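Local coordinates for peptidoglycan D,D-transpeptidase FtsI (Yersinia pestis, PDB 6SYN), which probably cross-links the peptide stems of peptidoglycan as a class B penicillin-binding protein and is acylated by beta-lactams, at residues I247-S252 with G450-R455; Q350-S353 with T359-F362. All blocks are in the same frame, centred on the assembly; numbering follows the deposited sequence.

Contact 1: residues I247-S252 with G450-R455; sequences IFEPGS and GKYMDR. With CB9 ((2R,4S)-2-[(1R)-1-{[(2S)-2-carboxy-2-phenylacetyl]amino}-2-oxoethyl]-5,5-dimethyl-1,3-thiazolidine-4-carboxylic acid), chain D.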
loop_
_atom_site.group_PDB
_atom_site.type_symbol
_atom_site.label_atom_id
_atom_site.label_comp_id
_atom_site.label_asym_id
_atom_site.label_seq_id
_atom_site.Cartn_x
_atom_site.Cartn_y
_atom_site.Cartn_z
ATOM N N ILE A 247 3.255 -9.738 -1.684
ATOM C CA ILE A 247 4.066 -10.152 -0.501
ATOM C C ILE A 247 5.538 -10.084 -0.918
ATOM O O ILE A 247 5.881 -10.613 -1.985
ATOM C CB ILE A 247 3.629 -11.506 0.105
ATOM C CG1 ILE A 247 4.265 -12.729 -0.568
ATOM C CG2 ILE A 247 2.110 -11.607 0.171
ATOM C CD1 ILE A 247 3.776 -13.035 -1.957
ATOM N N PHE A 248 6.343 -9.370 -0.133
ATOM C CA PHE A 248 7.763 -9.050 -0.424
ATOM C C PHE A 248 8.639 -9.464 0.755
ATOM O O PHE A 248 8.163 -9.409 1.911
ATOM C CB PHE A 248 7.968 -7.546 -0.624
ATOM C CG PHE A 248 7.339 -6.949 -1.856
ATOM C CD1 PHE A 248 7.602 -7.468 -3.115
ATOM C CD2 PHE A 248 6.518 -5.838 -1.761
ATOM C CE1 PHE A 248 7.028 -6.907 -4.248
ATOM C CE2 PHE A 248 5.959 -5.269 -2.895
ATOM C CZ PHE A 248 6.213 -5.806 -4.136
ATOM N N GLU A 249 9.895 -9.805 0.467
ATOM C CA GLU A 249 10.971 -9.888 1.487
ATOM C C GLU A 249 11.197 -8.485 2.064
ATOM O O GLU A 249 11.431 -7.525 1.324
ATOM C CB GLU A 249 12.206 -10.549 0.872
ATOM C CG GLU A 249 11.996 -12.032 0.620
ATOM C CD GLU A 249 13.254 -12.881 0.571
ATOM O OE1 GLU A 249 13.956 -12.831 -0.458
ATOM O OE2 GLU A 249 13.527 -13.591 1.562
ATOM N N PRO A 250 11.071 -8.313 3.403
ATOM C CA PRO A 250 11.160 -6.993 4.035
ATOM C C PRO A 250 12.556 -6.355 4.008
ATOM O O PRO A 250 12.637 -5.147 4.115
ATOM C CB PRO A 250 10.731 -7.235 5.490
ATOM C CG PRO A 250 10.999 -8.701 5.718
ATOM C CD PRO A 250 10.764 -9.368 4.377
ATOM N N GLY A 251 13.607 -7.166 3.872
ATOM C CA GLY A 251 15.000 -6.685 3.814
ATOM C C GLY A 251 15.365 -5.922 5.083
ATOM O O GLY A 251 14.848 -6.227 6.153
ATOM N N SER A 252 16.207 -4.893 4.941
ATOM C CA SER A 252 16.811 -4.233 6.090
ATOM C C SER A 252 15.863 -3.498 7.046
ATOM O O SER A 252 16.289 -3.053 8.109
ATOM C CB SER A 252 18.015 -3.385 5.669
ATOM O OG SER A 252 19.102 -4.035 4.957
ATOM N N GLY A 450 13.735 -18.950 -7.413
ATOM C CA GLY A 450 14.395 -18.829 -6.096
ATOM C C GLY A 450 15.702 -18.046 -6.124
ATOM O O GLY A 450 16.289 -17.868 -5.034
ATOM N N LYS A 451 16.146 -17.574 -7.296
ATOM C CA LYS A 451 17.465 -16.905 -7.479
ATOM C C LYS A 451 17.291 -15.386 -7.523
ATOM O O LYS A 451 16.257 -14.924 -8.044
ATOM C CB LYS A 451 18.138 -17.381 -8.765
ATOM C CG LYS A 451 18.309 -18.887 -8.846
ATOM C CD LYS A 451 19.261 -19.331 -9.921
ATOM C CE LYS A 451 19.787 -20.725 -9.666
ATOM N NZ LYS A 451 20.766 -21.127 -10.702
ATOM N N TYR A 452 18.291 -14.654 -7.024
ATOM C CA TYR A 452 18.253 -13.180 -6.856
ATOM C C TYR A 452 18.687 -12.488 -8.143
ATOM O O TYR A 452 19.708 -12.867 -8.745
ATOM C CB TYR A 452 19.084 -12.732 -5.653
ATOM C CG TYR A 452 18.371 -13.042 -4.368
ATOM C CD1 TYR A 452 17.278 -12.288 -3.973
ATOM C CD2 TYR A 452 18.708 -14.149 -3.610
ATOM C CE1 TYR A 452 16.572 -12.589 -2.821
ATOM C CE2 TYR A 452 18.013 -14.464 -2.454
ATOM C CZ TYR A 452 16.941 -13.681 -2.059
ATOM O OH TYR A 452 16.246 -13.973 -0.925
ATOM N N MET A 453 17.898 -11.487 -8.528
ATOM C CA MET A 453 18.153 -10.606 -9.690
ATOM C C MET A 453 18.837 -9.344 -9.161
ATOM O O MET A 453 18.865 -9.156 -7.926
ATOM C CB MET A 453 16.846 -10.232 -10.401
ATOM C CG MET A 453 15.783 -11.318 -10.386
ATOM S SD MET A 453 14.239 -10.702 -11.094
ATOM C CE MET A 453 13.034 -11.500 -10.035
ATOM N N ASP A 454 19.378 -8.524 -10.062
ATOM C CA ASP A 454 19.911 -7.177 -9.737
ATOM C C ASP A 454 18.794 -6.166 -10.022
ATOM O O ASP A 454 19.009 -5.207 -10.782
ATOM C CB ASP A 454 21.252 -6.966 -10.441
ATOM C CG ASP A 454 22.324 -7.918 -9.928
ATOM O OD1 ASP A 454 22.043 -8.654 -8.949
ATOM O OD2 ASP A 454 23.430 -7.928 -10.510
ATOM N N ARG A 455 17.638 -6.425 -9.406
ATOM C CA ARG A 455 16.403 -5.603 -9.401
ATOM C C ARG A 455 16.015 -5.471 -7.923
ATOM O O ARG A 455 16.308 -6.416 -7.159
ATOM C CB ARG A 455 15.361 -6.272 -10.308
ATOM C CG ARG A 455 15.953 -6.787 -11.615
ATOM C CD ARG A 455 14.962 -7.308 -12.638
ATOM N NE ARG A 455 14.165 -6.244 -13.242
ATOM C CZ ARG A 455 14.102 -5.955 -14.542
ATOM N NH1 ARG A 455 14.793 -6.651 -15.433
ATOM N NH2 ARG A 455 13.330 -4.963 -14.953
HETATM C C CB9 D . 19.210 -3.902 3.633
HETATM N N CB9 D . 20.860 -4.364 1.798
HETATM O O CB9 D . 18.290 -3.701 2.878
HETATM C CA CB9 D . 20.670 -4.036 3.214
HETATM C CB CB9 D . 21.476 -2.791 3.684
HETATM C CAA CB9 D . 22.645 0.411 2.406
HETATM C CAB CB9 D . 21.932 -0.846 0.372
HETATM O OAD CB9 D . 19.516 1.012 1.599
HETATM O OAE CB9 D . 22.602 -7.597 -1.164
HETATM O OAF CB9 D . 21.413 -6.484 2.268
HETATM O OAG CB9 D . 19.314 0.639 3.724
HETATM O OAH CB9 D . 20.653 -7.429 -0.328
HETATM C CAJ CB9 D . 22.587 -2.645 -2.871
HETATM C CAK CB9 D . 23.628 -2.926 -2.017
HETATM C CAL CB9 D . 21.406 -3.340 -2.762
HETATM C CAM CB9 D . 23.485 -3.905 -1.046
HETATM C CAN CB9 D . 21.255 -4.319 -1.786
HETATM N NAP CB9 D . 20.670 -1.567 3.787
HETATM S SAQ CB9 D . 22.790 -2.335 2.510
HETATM C CAR CB9 D . 19.696 0.350 2.606
HETATM C CAS CB9 D . 21.769 -7.018 -0.517
HETATM C CAT CB9 D . 21.430 -5.534 1.486
HETATM C CAU CB9 D . 22.286 -4.591 -0.893
HETATM C CAX CB9 D . 20.470 -0.971 2.461
HETATM C CAY CB9 D . 22.188 -5.695 0.152
HETATM C CAZ CB9 D . 21.920 -0.821 1.891
#
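Glu249 and Tyr452 meet through one hydrogen bond, donated by Tyr452 OH to Glu249 OE1 over 2.6 Å, and they carry the whole of the 70 Å² buried between 247-252 and 450-455. The backbones stay well apart, with CA of Glu249 and CA of Tyr452 separated by 11.6 Å, so two long side chains span the gap. Glu249 has CG beside its backbone N (chi1 -71°) and runs extended beyond it, which carries the carboxylate out toward the tyrosine. The phenol in turn brings its hydroxyl nearer than its CB, and the two side chains cross at about a right angle.

Carboxylate and ring are nevertheless nearly coplanar, their planes 14° apart. Glu249 OE1 lies in the plane of the ring at its edge, 3.5 Å from Tyr452 CE1, and receives the bond on its syn lone pair. The other oxygen, Glu249 OE2, accepts the backbone N-H of Gly365, so both carboxylate oxygens are engaged and the group is held against rotation. Tyr364 meets the ring of Tyr452 at a steep angle.

Three residues after Glu249, Ser252 OG is bonded covalently to the carbonyl carbon CB9 C at 1.3 Å, and Ser252 N makes a weak hydrogen bond to CB9 O of 3.2 Å. The ligand is thus an opened penicillin in an acyl-enzyme. Ser252 with Lys255 fits the SxxK motif of penicillin-binding transpeptidases, and the Glu249-Tyr452 bond ties the loop leading into that motif to the strand 452-453 region beside the active-site cleft.

Contact 2: residues Q350-S353 with T359-F362; sequences QRWS and TFSF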
loop_
_atom_site.group_PDB
_atom_site.type_symbol
_atom_site.label_atom_id
_atom_site.label_comp_id
_atom_site.label_asym_id
_atom_site.label_seq_id
_atom_site.Cartn_x
_atom_site.Cartn_y
_atom_site.Cartn_z
ATOM N N GLN A 350 12.194 -25.768 12.250
ATOM C CA GLN A 350 12.714 -25.879 13.641
ATOM C C GLN A 350 14.238 -26.071 13.643
ATOM O O GLN A 350 14.793 -26.267 14.742
ATOM C CB GLN A 350 12.051 -27.058 14.362
ATOM C CG GLN A 350 10.531 -27.086 14.245
ATOM C CD GLN A 350 9.868 -25.925 14.947
ATOM O OE1 GLN A 350 10.184 -25.614 16.093
ATOM N NE2 GLN A 350 8.929 -25.280 14.271
ATOM N N ARG A 351 14.889 -26.017 12.475
ATOM C CA ARG A 351 16.329 -26.348 12.307
ATOM C C ARG A 351 16.935 -25.458 11.215
ATOM O O ARG A 351 16.903 -25.856 10.035
ATOM C CB ARG A 351 16.483 -27.833 11.966
ATOM C CG ARG A 351 17.925 -28.307 11.839
ATOM C CD ARG A 351 18.195 -28.949 10.488
ATOM N NE ARG A 351 17.206 -29.975 10.152
ATOM C CZ ARG A 351 16.876 -30.369 8.914
ATOM N NH1 ARG A 351 17.452 -29.831 7.849
ATOM N NH2 ARG A 351 15.958 -31.306 8.748
ATOM N N TRP A 352 17.476 -24.304 11.610
ATOM C CA TRP A 352 18.040 -23.275 10.697
ATOM C C TRP A 352 19.539 -23.506 10.510
ATOM O O TRP A 352 20.206 -23.857 11.500
ATOM C CB TRP A 352 17.811 -21.873 11.260
ATOM C CG TRP A 352 16.390 -21.413 11.325
ATOM C CD1 TRP A 352 15.344 -22.003 11.974
ATOM C CD2 TRP A 352 15.879 -20.192 10.763
ATOM N NE1 TRP A 352 14.211 -21.247 11.829
ATOM C CE2 TRP A 352 14.509 -20.130 11.092
ATOM C CE3 TRP A 352 16.445 -19.158 10.008
ATOM C CZ2 TRP A 352 13.700 -19.070 10.685
ATOM C CZ3 TRP A 352 15.644 -18.110 9.611
ATOM C CH2 TRP A 352 14.291 -18.070 9.947
ATOM N N SER A 353 20.046 -23.273 9.296
ATOM C CA SER A 353 21.493 -23.099 9.008
ATOM C C SER A 353 21.922 -21.717 9.505
ATOM O O SER A 353 21.051 -20.850 9.694
ATOM C CB SER A 353 21.806 -23.285 7.545
ATOM O OG SER A 353 21.127 -22.328 6.745
ATOM N N THR A 359 20.719 -14.223 7.212
ATOM C CA THR A 359 19.892 -13.584 6.152
ATOM C C THR A 359 18.553 -13.121 6.746
ATOM O O THR A 359 18.071 -12.052 6.322
ATOM C CB THR A 359 19.726 -14.511 4.943
ATOM O OG1 THR A 359 19.287 -15.784 5.415
ATOM C CG2 THR A 359 21.010 -14.656 4.158
ATOM N N PHE A 360 18.002 -13.868 7.713
ATOM C CA PHE A 360 16.764 -13.517 8.462
ATOM C C PHE A 360 16.967 -12.223 9.265
ATOM O O PHE A 360 15.966 -11.517 9.500
ATOM C CB PHE A 360 16.346 -14.646 9.406
ATOM C CG PHE A 360 14.870 -14.701 9.715
ATOM C CD1 PHE A 360 13.938 -14.826 8.694
ATOM C CD2 PHE A 360 14.411 -14.663 11.024
ATOM C CE1 PHE A 360 12.582 -14.894 8.972
ATOM C CE2 PHE A 360 13.054 -14.736 11.300
ATOM C CZ PHE A 360 12.141 -14.850 10.273
ATOM N N SER A 361 18.208 -11.923 9.674
ATOM C CA SER A 361 18.555 -10.709 10.458
ATOM C C SER A 361 18.607 -9.465 9.562
ATOM O O SER A 361 18.620 -8.355 10.124
ATOM C CB SER A 361 19.834 -10.888 11.238
ATOM O OG SER A 361 20.981 -10.718 10.417
ATOM N N PHE A 362 18.657 -9.614 8.235
ATOM C CA PHE A 362 18.510 -8.471 7.292
ATOM C C PHE A 362 17.411 -8.803 6.274
ATOM O O PHE A 362 17.522 -8.409 5.096
ATOM C CB PHE A 362 19.858 -8.033 6.704
ATOM C CG PHE A 362 20.835 -9.113 6.308
ATOM C CD1 PHE A 362 20.814 -9.667 5.036
ATOM C CD2 PHE A 362 21.829 -9.525 7.182
ATOM C CE1 PHE A 362 21.741 -10.631 4.665
ATOM C CE2 PHE A 362 22.753 -10.489 6.810
ATOM C CZ PHE A 362 22.706 -11.041 5.554
#
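This is an edge-to-face aromatic contact between Trp352, in the loop that leads into helix 354-360, and Phe360, near the C-terminal end of that helix in the transpeptidase domain. The six-membered ring of Trp352 turns its edge to the face of Phe360, with ring centroids 4.6 Å apart and planes at 65°. Trp352 CH2 does most of the touching: it sits over the centre of the phenyl ring, 3.3 Å above its plane, and comes 3.4 Å from Phe360 CG. Beside it, Trp352 CZ3 reaches back to Phe360 CB at 3.5 Å, so the indole edge covers the root of the side chain as well as the ring.

Phe360 offers that face because its CG stands anti to the backbone N (chi1 -153°). Helix 319-327 adds further packing: Val322 touches both aromatic residues, and Tyr325 stacks on Phe360. Lys349 makes a cation-pi contact with Trp352. Ser353, which ends 350-353, is the N-cap of helix 354-360.

No hydrogen bond joins the two segments; dispersion and the weak electrostatics of C-H groups directed at a pi face account for the contact, so helix and preceding loop are joined by apolar cohesion.

How the contacts relate
Both contacts belong to the transpeptidase domain and lie on the same side of the chain's centre, with their own centres about 15 Å apart; 350-353 and 359-362 fall in the sequence between the two segments of contact 1. They share no helix or strand. Contact 1 pairs the buried Glu249 with the exposed Tyr452, contact 2 the partly exposed Trp352 with the buried Phe360. Contact 1 is polar and long-range, linking parts of the chain 198 residues apart next to the acylated serine. Contact 2 is aromatic and local, spanning a single short helix, and its Phe360 side chain stays about 12 Å from the ligand.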